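Oxidoreductase YdhF (Escherichia coli, PDB 1OG6) probably works as an NADPH-dependent oxidoreductase of the aldo-keto reductase family, binding the nicotinamide cofactor on an alpha/beta barrel. Local coordinates at residues C[67-72]-C[116-121]; C[215-220]-C[224-229]; C[246-251]-C[278-283]. All coordinates share one frame; numbering follows the deposited sequence.

Interaction 1 (C[67-72]-C[116-121])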
# COMPACT_ATOMS: atom_id res chain seq x y z
N ALA C 67 -22.62 21.63 30.77
CA ALA C 67 -21.56 21.81 31.76
C ALA C 67 -20.83 23.12 31.51
O ALA C 67 -20.56 23.88 32.44
CB ALA C 67 -20.59 20.65 31.69
N LEU C 68 -20.49 23.38 30.25
CA LEU C 68 -19.79 24.61 29.89
C LEU C 68 -20.66 25.84 30.11
O LEU C 68 -20.14 26.93 30.36
CB LEU C 68 -19.37 24.58 28.42
CG LEU C 68 -18.33 23.53 28.05
CD1 LEU C 68 -17.94 23.74 26.59
CD2 LEU C 68 -17.13 23.66 28.96
N LYS C 69 -21.97 25.66 30.01
CA LYS C 69 -22.91 26.76 30.20
C LYS C 69 -22.98 27.20 31.66
O LYS C 69 -23.02 28.40 31.93
CB LYS C 69 -24.31 26.37 29.69
CG LYS C 69 -24.36 26.22 28.18
CD LYS C 69 -25.78 26.38 27.59
CE LYS C 69 -26.73 25.25 28.00
NZ LYS C 69 -28.08 25.35 27.33
N LEU C 70 -22.98 26.25 32.59
CA LEU C 70 -23.04 26.61 34.00
C LEU C 70 -21.65 26.74 34.61
O LEU C 70 -21.50 26.98 35.80
CB LEU C 70 -23.90 25.59 34.77
CG LEU C 70 -23.41 24.24 35.28
CD1 LEU C 70 -22.62 24.42 36.57
CD2 LEU C 70 -24.61 23.36 35.55
N ALA C 71 -20.64 26.61 33.76
CA ALA C 71 -19.25 26.74 34.17
C ALA C 71 -18.52 27.23 32.93
O ALA C 71 -17.63 26.57 32.41
CB ALA C 71 -18.72 25.40 34.62
N PRO C 72 -18.90 28.41 32.43
CA PRO C 72 -18.32 29.03 31.24
C PRO C 72 -16.86 29.45 31.32
O PRO C 72 -16.26 29.83 30.31
CB PRO C 72 -19.26 30.20 30.97
CG PRO C 72 -19.63 30.62 32.35
CD PRO C 72 -19.90 29.31 33.05
N ASN C 116 -24.49 22.48 20.37
CA ASN C 116 -24.66 21.53 21.47
C ASN C 116 -23.66 21.73 22.59
O ASN C 116 -24.02 21.64 23.76
CB ASN C 116 -24.55 20.11 20.94
CG ASN C 116 -25.51 19.85 19.80
OD1 ASN C 116 -26.72 20.03 19.95
ND2 ASN C 116 -24.97 19.43 18.66
N LEU C 117 -22.41 22.00 22.23
CA LEU C 117 -21.36 22.22 23.22
C LEU C 117 -21.35 23.65 23.78
O LEU C 117 -20.50 24.00 24.60
CB LEU C 117 -19.99 21.89 22.62
CG LEU C 117 -19.79 20.44 22.21
CD1 LEU C 117 -18.38 20.24 21.67
CD2 LEU C 117 -20.02 19.54 23.41
N ALA C 118 -22.29 24.46 23.33
CA ALA C 118 -22.38 25.84 23.78
C ALA C 118 -21.02 26.52 23.63
O ALA C 118 -20.56 27.21 24.53
CB ALA C 118 -22.82 25.90 25.23
N THR C 119 -20.38 26.29 22.48
CA THR C 119 -19.07 26.88 22.20
C THR C 119 -19.18 27.63 20.88
O THR C 119 -20.00 27.30 20.04
CB THR C 119 -17.98 25.79 22.11
OG1 THR C 119 -16.70 26.41 22.05
CG2 THR C 119 -18.18 24.92 20.89
N ASP C 120 -18.35 28.65 20.68
CA ASP C 120 -18.44 29.39 19.43
C ASP C 120 -17.55 28.83 18.33
O ASP C 120 -17.63 29.28 17.18
CB ASP C 120 -18.09 30.86 19.65
CG ASP C 120 -16.60 31.09 19.80
OD1 ASP C 120 -16.05 30.79 20.88
OD2 ASP C 120 -15.99 31.57 18.82
N HIS C 121 -16.70 27.86 18.68
CA HIS C 121 -15.80 27.24 17.71
C HIS C 121 -15.24 25.92 18.22
O HIS C 121 -15.26 25.63 19.41
CB HIS C 121 -14.62 28.16 17.40
CG HIS C 121 -13.63 28.25 18.51
ND1 HIS C 121 -13.96 28.71 19.77
CD2 HIS C 121 -12.32 27.92 18.57
CE1 HIS C 121 -12.90 28.66 20.55
NE2 HIS C 121 -11.89 28.18 19.85

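Interaction 2 (C[215-220]-C[224-229]). With NAP (NADP nicotinamide-adenine-dinucleotide phosphate), chain F.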
# COMPACT_ATOMS: atom_id res chain seq x y z
N GLY C 215 -11.67 -1.76 27.11
CA GLY C 215 -11.91 -2.27 28.44
C GLY C 215 -11.90 -3.79 28.49
O GLY C 215 -11.87 -4.38 29.57
N ARG C 216 -11.91 -4.42 27.32
CA ARG C 216 -11.90 -5.87 27.26
C ARG C 216 -10.48 -6.41 27.43
O ARG C 216 -10.17 -7.53 27.02
CB ARG C 216 -12.50 -6.37 25.94
CG ARG C 216 -11.61 -6.24 24.72
CD ARG C 216 -12.26 -6.92 23.52
NE ARG C 216 -11.34 -7.14 22.41
CZ ARG C 216 -10.77 -6.17 21.69
NH1 ARG C 216 -11.04 -4.90 21.97
NH2 ARG C 216 -9.94 -6.48 20.70
N LEU C 217 -9.62 -5.61 28.05
CA LEU C 217 -8.24 -6.01 28.29
C LEU C 217 -8.20 -6.73 29.63
O LEU C 217 -7.44 -7.68 29.81
CB LEU C 217 -7.32 -4.79 28.34
CG LEU C 217 -5.86 -5.03 28.72
CD1 LEU C 217 -5.14 -5.72 27.57
CD2 LEU C 217 -5.19 -3.71 29.07
N PHE C 218 -9.03 -6.27 30.56
CA PHE C 218 -9.08 -6.84 31.90
C PHE C 218 -10.17 -7.90 32.03
O PHE C 218 -10.19 -8.66 33.00
CB PHE C 218 -9.34 -5.74 32.94
CG PHE C 218 -8.85 -4.38 32.54
CD1 PHE C 218 -9.54 -3.63 31.59
CD2 PHE C 218 -7.69 -3.85 33.10
CE1 PHE C 218 -9.09 -2.36 31.22
CE2 PHE C 218 -7.23 -2.59 32.73
CZ PHE C 218 -7.94 -1.84 31.78
N ASN C 219 -11.06 -7.94 31.05
CA ASN C 219 -12.18 -8.88 31.07
C ASN C 219 -12.01 -10.05 30.10
O ASN C 219 -12.20 -11.20 30.48
CB ASN C 219 -13.48 -8.13 30.77
CG ASN C 219 -13.80 -7.07 31.81
OD1 ASN C 219 -14.01 -7.38 32.99
ND2 ASN C 219 -13.83 -5.80 31.39
N ASP C 220 -11.66 -9.76 28.85
CA ASP C 220 -11.48 -10.82 27.86
C ASP C 220 -10.50 -11.86 28.40
O ASP C 220 -9.39 -11.52 28.80
CB ASP C 220 -10.93 -10.24 26.56
CG ASP C 220 -11.77 -10.63 25.36
OD1 ASP C 220 -12.21 -11.80 25.29
OD2 ASP C 220 -11.99 -9.77 24.48
N GLN C 224 -4.78 -13.39 28.98
CA GLN C 224 -4.05 -13.64 30.22
C GLN C 224 -2.54 -13.58 30.02
O GLN C 224 -1.82 -13.10 30.89
CB GLN C 224 -4.44 -14.98 30.83
CG GLN C 224 -5.44 -14.84 31.96
CD GLN C 224 -5.07 -13.73 32.94
OE1 GLN C 224 -3.91 -13.61 33.33
NE2 GLN C 224 -6.05 -12.93 33.32
N PRO C 225 -2.04 -14.07 28.88
CA PRO C 225 -0.59 -14.02 28.67
C PRO C 225 -0.11 -12.57 28.64
O PRO C 225 0.99 -12.25 29.10
CB PRO C 225 -0.41 -14.72 27.33
CG PRO C 225 -1.56 -15.68 27.29
CD PRO C 225 -2.70 -14.85 27.82
N LEU C 226 -0.95 -11.70 28.09
CA LEU C 226 -0.64 -10.28 27.98
C LEU C 226 -0.78 -9.55 29.30
O LEU C 226 -0.08 -8.58 29.54
CB LEU C 226 -1.56 -9.62 26.96
CG LEU C 226 -1.48 -8.09 26.95
CD1 LEU C 226 -0.10 -7.66 26.49
CD2 LEU C 226 -2.55 -7.52 26.04
N ARG C 227 -1.70 -9.99 30.15
CA ARG C 227 -1.87 -9.34 31.44
C ARG C 227 -0.84 -9.85 32.43
O ARG C 227 -0.52 -9.17 33.41
CB ARG C 227 -3.28 -9.59 31.97
CG ARG C 227 -4.27 -8.56 31.51
CD ARG C 227 -5.68 -8.97 31.89
NE ARG C 227 -6.03 -10.23 31.24
CZ ARG C 227 -7.25 -10.75 31.24
NH1 ARG C 227 -8.24 -10.12 31.86
NH2 ARG C 227 -7.47 -11.90 30.63
N ASP C 228 -0.33 -11.05 32.18
CA ASP C 228 0.68 -11.63 33.06
C ASP C 228 1.98 -10.91 32.77
O ASP C 228 2.70 -10.54 33.69
CB ASP C 228 0.84 -13.12 32.79
CG ASP C 228 -0.36 -13.92 33.24
OD1 ASP C 228 -0.36 -15.14 33.02
OD2 ASP C 228 -1.29 -13.34 33.83
N GLU C 229 2.26 -10.72 31.49
CA GLU C 229 3.49 -10.05 31.07
C GLU C 229 3.45 -8.61 31.54
O GLU C 229 4.43 -8.10 32.09
CB GLU C 229 3.63 -10.09 29.56
CG GLU C 229 4.92 -9.50 29.09
CD GLU C 229 6.12 -10.05 29.85
OE1 GLU C 229 6.34 -11.27 29.81
OE2 GLU C 229 6.83 -9.25 30.48
PA NAP F . -10.36 2.57 26.39
O1A NAP F . -10.00 1.28 25.96
O2A NAP F . -9.41 3.66 26.84
O5B NAP F . -11.44 2.47 27.57
C5B NAP F . -11.16 1.54 28.64
C4B NAP F . -12.57 1.14 29.19
O4B NAP F . -12.23 0.17 30.26
C3B NAP F . -13.33 2.27 29.94
O3B NAP F . -14.68 2.15 29.54
C2B NAP F . -13.18 2.00 31.43
O2B NAP F . -14.39 2.14 32.16
C1B NAP F . -12.66 0.53 31.54
N9A NAP F . -11.56 0.46 32.49
C8A NAP F . -10.47 1.28 32.69
N7A NAP F . -9.66 0.89 33.66
C5A NAP F . -10.27 -0.27 34.12
C6A NAP F . -9.89 -1.15 35.15
N6A NAP F . -8.80 -1.05 35.94
N1A NAP F . -10.72 -2.26 35.39
N3A NAP F . -12.28 -1.63 33.61
C4A NAP F . -11.45 -0.54 33.39
O3 NAP F . -11.19 3.26 25.21
PN NAP F . -12.73 3.36 24.93
O1N NAP F . -13.39 2.61 23.86
O2N NAP F . -13.30 4.61 25.52
O5D NAP F . -12.28 4.22 23.63
C5D NAP F . -11.23 5.26 23.66
C4D NAP F . -11.77 6.63 23.26
O4D NAP F . -11.62 6.92 21.85
C3D NAP F . -13.27 6.95 23.61
O3D NAP F . -13.38 7.67 24.85
O2D NAP F . -13.97 9.13 22.63
C1D NAP F . -12.84 7.50 21.30
N1N NAP F . -13.33 6.63 20.16
C2N NAP F . -13.07 6.96 18.81
C3N NAP F . -13.57 6.14 17.80
C7N NAP F . -13.28 6.51 16.34
O7N NAP F . -13.74 5.77 15.50
N7N NAP F . -12.58 7.56 16.02
C4N NAP F . -14.36 4.94 18.11
C5N NAP F . -14.60 4.64 19.48
C6N NAP F . -14.09 5.47 20.53
P2B NAP F . -14.49 2.76 33.65
O1X NAP F . -14.24 4.20 34.09
O2X NAP F . -15.37 1.85 34.48
O3X NAP F . -15.67 3.43 33.00

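Interaction 3 (C[246-251]-C[278-283])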
# COMPACT_ATOMS: atom_id res chain seq x y z
N VAL C 246 0.47 -0.25 29.59
CA VAL C 246 -0.09 -0.21 28.26
C VAL C 246 -0.05 1.23 27.75
O VAL C 246 0.47 1.50 26.67
CB VAL C 246 -1.54 -0.69 28.24
CG1 VAL C 246 -2.05 -0.78 26.83
CG2 VAL C 246 -1.63 -2.05 28.89
N ASN C 247 -0.58 2.17 28.53
CA ASN C 247 -0.58 3.57 28.13
C ASN C 247 0.86 4.05 27.87
O ASN C 247 1.07 5.14 27.39
CB ASN C 247 -1.26 4.45 29.21
CG ASN C 247 -2.77 4.71 28.92
OD1 ASN C 247 -3.60 4.79 29.83
ND2 ASN C 247 -3.10 4.87 27.65
N ALA C 248 1.85 3.22 28.19
CA ALA C 248 3.25 3.59 27.97
C ALA C 248 3.77 2.86 26.74
O ALA C 248 4.53 3.42 25.94
CB ALA C 248 4.10 3.24 29.19
N TRP C 249 3.37 1.60 26.62
CA TRP C 249 3.74 0.77 25.49
C TRP C 249 3.33 1.56 24.25
O TRP C 249 4.05 1.61 23.26
CB TRP C 249 2.98 -0.55 25.52
CG TRP C 249 3.32 -1.45 24.38
CD1 TRP C 249 4.37 -2.31 24.29
CD2 TRP C 249 2.63 -1.53 23.13
NE1 TRP C 249 4.38 -2.93 23.07
CE2 TRP C 249 3.32 -2.47 22.33
CE3 TRP C 249 1.49 -0.91 22.60
CZ2 TRP C 249 2.91 -2.79 21.04
CZ3 TRP C 249 1.09 -1.23 21.31
CH2 TRP C 249 1.80 -2.17 20.55
N VAL C 250 2.15 2.17 24.34
CA VAL C 250 1.57 2.97 23.27
C VAL C 250 2.31 4.30 23.17
O VAL C 250 2.71 4.74 22.10
CB VAL C 250 0.08 3.27 23.57
CG1 VAL C 250 -0.50 4.11 22.47
CG2 VAL C 250 -0.71 1.98 23.71
N LEU C 251 2.49 4.93 24.32
CA LEU C 251 3.14 6.22 24.41
C LEU C 251 4.50 6.28 23.74
O LEU C 251 4.91 7.34 23.26
CB LEU C 251 3.26 6.61 25.88
CG LEU C 251 2.88 8.01 26.36
CD1 LEU C 251 1.60 8.48 25.72
CD2 LEU C 251 2.74 7.98 27.85
N LEU C 278 6.75 7.02 33.20
CA LEU C 278 7.42 5.71 33.12
C LEU C 278 8.36 5.65 31.94
O LEU C 278 8.10 6.25 30.90
CB LEU C 278 6.39 4.58 33.00
CG LEU C 278 5.40 4.37 34.14
CD1 LEU C 278 4.61 3.11 33.87
CD2 LEU C 278 6.15 4.25 35.45
N LYS C 279 9.45 4.91 32.11
CA LYS C 279 10.42 4.76 31.05
C LYS C 279 10.60 3.29 30.72
O LYS C 279 11.27 2.55 31.44
CB LYS C 279 11.74 5.43 31.45
CG LYS C 279 11.61 6.97 31.54
CD LYS C 279 12.92 7.68 31.88
CE LYS C 279 13.31 7.55 33.36
NZ LYS C 279 12.34 8.20 34.29
N MET C 280 9.96 2.87 29.62
CA MET C 280 9.97 1.49 29.14
C MET C 280 11.10 1.20 28.15
O MET C 280 11.31 1.96 27.21
CB MET C 280 8.62 1.20 28.47
CG MET C 280 8.51 -0.16 27.77
SD MET C 280 6.85 -0.54 27.20
CE MET C 280 5.99 -0.59 28.74
N THR C 281 11.80 0.09 28.37
CA THR C 281 12.91 -0.33 27.50
C THR C 281 12.43 -0.99 26.21
O THR C 281 11.26 -1.37 26.11
CB THR C 281 13.86 -1.30 28.24
OG1 THR C 281 13.13 -2.42 28.75
CG2 THR C 281 14.51 -0.60 29.41
N ARG C 282 13.30 -1.13 25.22
CA ARG C 282 12.89 -1.75 23.97
C ARG C 282 12.53 -3.21 24.17
O ARG C 282 11.53 -3.69 23.64
CB ARG C 282 14.00 -1.66 22.92
CG ARG C 282 14.39 -0.25 22.55
CD ARG C 282 15.46 -0.23 21.46
NE ARG C 282 14.91 -0.54 20.15
CZ ARG C 282 14.65 0.37 19.21
NH1 ARG C 282 14.90 1.65 19.44
NH2 ARG C 282 14.14 -0.02 18.06
N GLN C 283 13.34 -3.92 24.93
CA GLN C 283 13.11 -5.34 25.20
C GLN C 283 11.89 -5.57 26.08
O GLN C 283 11.41 -6.70 26.22
CB GLN C 283 14.34 -5.92 25.86
CG GLN C 283 14.88 -7.13 25.17
CD GLN C 283 16.13 -7.62 25.83
OE1 GLN C 283 17.11 -6.90 25.90
NE2 GLN C 283 16.10 -8.84 26.32

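Interaction 1 (C[67-72]-C[116-121])
Next to A118, which packs on K69, the hydroxyl of T119 is gripped twice: T119 OG1 donates to H121 O at 3.1 Å and also meets the guanidinium of R75. The donor lies in the carbonyl plane, on a lone pair of H121 O, with a C=O...OG1 angle of 141°. R75 reaches H121 O as well, so one arginine ties the side chain of T119 and the backbone of H121 together. The ring of H121 turns back on the preceding residue, where H121 ND1 bonds D120 OD1 at 3.2 Å. That carboxylate is met from well above its plane, and the bond is bent, 145° at the hydrogen.

No hydrogen bond crosses between 67-72 and 116-121; the two meet by van der Waals packing, carbon on carbon at K69-A118 and carbon on a carbonyl oxygen at L68-L117. This is the alpha/beta barrel of the aldo-keto reductases, and the contact brings the end of helix 60-69 against the turn that leads from helix 103-116 into strand 122-127. A118 leaves the helix with positive phi (51°) in a Schellman motif, and its methyl group faces K69. The aliphatic part of the lysine lies against that methyl, with K69 CG 3.3 Å and K69 CD 3.8 Å from A118 CB. Beyond CD the chain bends at chi3, and the ammonium makes a long, weak ion pair with E66.

L68, the residue before K69 in helix 60-69, meets the residue before A118. Its CG stands beside the backbone N, opposite the carbonyl carbon, which brings the CD1 branch to the backbone of L117: L68 CD1 is 3.3 Å from L117 O. The isobutyl group of L117 itself turns to E61 and F64 of helix 60-69, while L68 also packs on L74 and M78.

Interaction 2 (C[215-220]-C[224-229])
R227 reaches the backbone carbonyls of L217, F218 and D220, joining helix 224-237 to the short 216-219 helix of the NADP-binding segment in this aldo-keto reductase barrel. Its chain bends at chi3 and brings the guanidinium in among these backbone oxygens. L217 O lies over one face of the guanidinium, 3.2 Å from R227 NE, at an angle too poor for a hydrogen bond. F218 O sits at the edge, 2.7 Å from R227 NH1, but again the angle is too poor for a hydrogen bond.

L217 and L226 share a conformation: in each, CG points opposite the backbone N (chi1 174° and 170°). The two side chains cross at about a right angle, and the contact is made by one methyl of each, L217 CD1 to L226 CD2 at 3.5 Å.

F218 turns its CB away from 224-229 and toward the cofactor. One ring face lies over the adenine of NADP, with F218 CZ 3.7 Å from C5A of the nucleotide; L217 CB touches the opposite face toward its rim, and G215 CA adjoins the ring edge. G215 CA also meets the ribose, 3.1 Å from NADP O4B.

Within 215-220, R216 and D220 form a salt bridge, R216 NE to D220 OD2 at 3.4 Å. At the far end of R227, the terminal nitrogen NH2 comes to 2.7 Å from D220 O.

Interaction 3 (C[246-251]-C[278-283])
M280 carries both side-chain contacts onto helix 242-251, one with the sulfur and one with the methyl. Its CG stands opposite the backbone N (chi1 174°), and the extended chain turns only at chi3, so that SD and CE lie alongside the helix at A248 and W249.

The sulfur contact is Met-aromatic: M280 SD is 5.2 Å from the centroid of the five-membered ring of W249 and approaches it obliquely. The nearest indole atom is W249 CD1, at 4.2 Å from SD, while the backbone is closer still, W249 CA lying 3.8 Å from M280 SD.

The apolar contact is A248 CB with M280 CE, at 4.3 Å. All three residues are buried, and no hydrogen bond links the two segments.

Beyond the two segments, W249 O accepts from W285 NE1 and the two rings stack; R282 makes salt bridges to D102 and D131 of the second subunit. The loop 278-281 runs past helix 242-251 to T281, the N-cap of helix 282-293, with M280 packing against L237 of helix 224-237 and W285 and I288 of helix 282-293.

Interactions 2 and 3 are neighbours on the same side of the chain's centre, their own centres about 17 Å apart, and they touch through L217 CD2 and V246 CG2 at 3.9 Å. Helices 224-237 and 242-251 follow each other in the chain. Through G215 and F218, interaction 2 touches the adenosine end of NADP; in interaction 3 the side chain of W249 stays about 12 Å from the cofactor and about 8 Å from that of C211 in the binding site. Interaction 1 lies across the centre of the chain, its centre about 38 Å from that of interaction 2 and about 36 Å from that of interaction 3. Its L117 side chain is about 9 Å from that of Y55, the probable proton donor.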